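Side-chain contact in CT296 (Chlamydia trachomatis, PDB 3QH6), which is of unknown function but structurally resembles Fe(II) 2-oxoglutarate-dependent enzymes: residues A[68-71]-A[72-76]. Residues are numbered along the deposited sequence; the frame is centred on the assembly and turned at random.
Sequences VQMI and VKRVR
Gln69 and Lys73 meet one turn apart on helix 66-75. Lys73 NZ gives a weak hydrogen bond to Gln69 OE1 at 3.2 Å. The lysine chain bends at chi2 (-67°) and again at chi4 (-81°), which turns its amine back toward the amide. A bend at chi2 brings the Gln69 amide round to meet it. Gln69 OE1 also lies beside the methine of Val72, 3.8 Å from Val72 CB. On another side of the helix, Ile71 and Val75 run side by side and pack CG2 to CG2 at 4.1 Å. Arg74 lays its aliphatic chain over the carbonyl of Met70, with CG 3.1 Å from Met70 O. Met70 CE comes to the guanidinium obliquely. Four i to i+4 backbone bonds hold these turns, among them Arg74 N to Met70 O at 2.8 Å. The helix closes in a Schellman motif: Arg76, with positive phi, is the C-prime residue, its N bonds weakly to Lys73 O, and Leu77 N pairs with Val72 O. Asp78 of helix 77-85 touches Val72 and Lys73. The buried side packs on strand 145-151 of the antiparallel sheet in this cupin-clan domain, Val68 on Ile146 and Leu148, Val72 on Phe150. Ile71 packs against Leu35 of helix 29-42.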
loop_
_atom_site.group_PDB
_atom_site.type_symbol
_atom_site.label_atom_id
_atom_site.label_comp_id
_atom_site.label_asym_id
_atom_site.label_seq_id
_atom_site.Cartn_x
_atom_site.Cartn_y
_atom_site.Cartn_z
ATOM N N VAL A 68 -5.836 -1.898 -9.414
ATOM C CA VAL A 68 -4.640 -1.913 -8.582
ATOM C C VAL A 68 -3.604 -0.997 -9.174
ATOM O O VAL A 68 -3.139 -0.105 -8.510
ATOM C CB VAL A 68 -4.015 -3.311 -8.430
ATOM C CG1 VAL A 68 -2.771 -3.207 -7.507
ATOM C CG2 VAL A 68 -5.045 -4.273 -7.890
ATOM N N GLN A 69 -3.238 -1.195 -10.438
ATOM C CA GLN A 69 -2.192 -0.342 -10.978
ATOM C C GLN A 69 -2.725 1.063 -11.098
ATOM O O GLN A 69 -1.964 1.987 -11.105
ATOM C CB GLN A 69 -1.675 -0.827 -12.347
ATOM C CG GLN A 69 -0.696 -2.023 -12.278
ATOM C CD GLN A 69 0.755 -1.626 -11.933
ATOM O OE1 GLN A 69 1.015 -0.651 -11.212
ATOM N NE2 GLN A 69 1.703 -2.415 -12.428
ATOM N N MET A 70 -4.029 1.226 -11.277
ATOM C CA MET A 70 -4.580 2.591 -11.407
ATOM C C MET A 70 -4.381 3.368 -10.115
ATOM O O MET A 70 -4.009 4.533 -10.141
ATOM C CB MET A 70 -6.044 2.562 -11.793
ATOM C CG MET A 70 -6.234 2.308 -13.285
ATOM S SD MET A 70 -7.960 2.004 -13.628
ATOM C CE MET A 70 -8.624 3.662 -13.319
ATOM N N ILE A 71 -4.599 2.707 -8.986
ATOM C CA ILE A 71 -4.338 3.352 -7.695
ATOM C C ILE A 71 -2.845 3.619 -7.537
ATOM O O ILE A 71 -2.440 4.687 -7.101
ATOM C CB ILE A 71 -4.862 2.516 -6.537
ATOM C CG1 ILE A 71 -6.392 2.605 -6.502
ATOM C CG2 ILE A 71 -4.257 3.022 -5.204
ATOM C CD1 ILE A 71 -7.027 2.001 -5.270
ATOM N N VAL A 72 -2.021 2.643 -7.901
ATOM C CA VAL A 72 -0.564 2.801 -7.735
ATOM C C VAL A 72 -0.120 4.023 -8.530
ATOM O O VAL A 72 0.602 4.896 -8.034
ATOM C CB VAL A 72 0.192 1.545 -8.254
ATOM C CG1 VAL A 72 1.674 1.850 -8.436
ATOM C CG2 VAL A 72 -0.038 0.379 -7.329
ATOM N N LYS A 73 -0.583 4.104 -9.770
ATOM C CA LYS A 73 -0.137 5.168 -10.672
ATOM C C LYS A 73 -0.764 6.536 -10.367
ATOM O O LYS A 73 -0.104 7.558 -10.483
ATOM C CB LYS A 73 -0.495 4.798 -12.111
ATOM C CG LYS A 73 0.203 3.524 -12.623
ATOM C CD LYS A 73 1.693 3.750 -12.755
ATOM C CE LYS A 73 2.323 2.740 -13.689
ATOM N NZ LYS A 73 2.568 1.456 -13.008
ATOM N N ARG A 74 -2.041 6.558 -10.040
ATOM C CA ARG A 74 -2.719 7.840 -9.873
ATOM C C ARG A 74 -2.454 8.423 -8.504
ATOM O O ARG A 74 -2.601 9.629 -8.309
ATOM C CB ARG A 74 -4.223 7.709 -10.098
ATOM C CG ARG A 74 -4.592 7.237 -11.518
ATOM C CD ARG A 74 -6.086 6.980 -11.638
ATOM N NE ARG A 74 -6.842 8.230 -11.498
ATOM C CZ ARG A 74 -8.085 8.314 -11.055
ATOM N NH1 ARG A 74 -8.715 7.225 -10.653
ATOM N NH2 ARG A 74 -8.696 9.500 -11.012
ATOM N N VAL A 75 -2.076 7.582 -7.551
ATOM C CA VAL A 75 -1.680 8.101 -6.231
ATOM C C VAL A 75 -0.151 8.260 -6.183
ATOM O O VAL A 75 0.380 8.842 -5.254
ATOM C CB VAL A 75 -2.226 7.205 -5.104
ATOM C CG1 VAL A 75 -1.849 7.748 -3.741
ATOM C CG2 VAL A 75 -3.755 7.130 -5.234
ATOM N N ARG A 76 0.537 7.772 -7.221
ATOM C CA ARG A 76 2.007 7.870 -7.344
ATOM C C ARG A 76 2.749 7.108 -6.249
ATOM O O ARG A 76 3.849 7.503 -5.840
ATOM C CB ARG A 76 2.485 9.333 -7.379
ATOM C CG ARG A 76 1.739 10.166 -8.404
ATOM C CD ARG A 76 2.232 11.595 -8.423
ATOM N NE ARG A 76 3.593 11.735 -8.920
ATOM C CZ ARG A 76 4.678 11.905 -8.158
ATOM N NH1 ARG A 76 4.585 11.945 -6.834
ATOM N NH2 ARG A 76 5.875 12.040 -8.731
#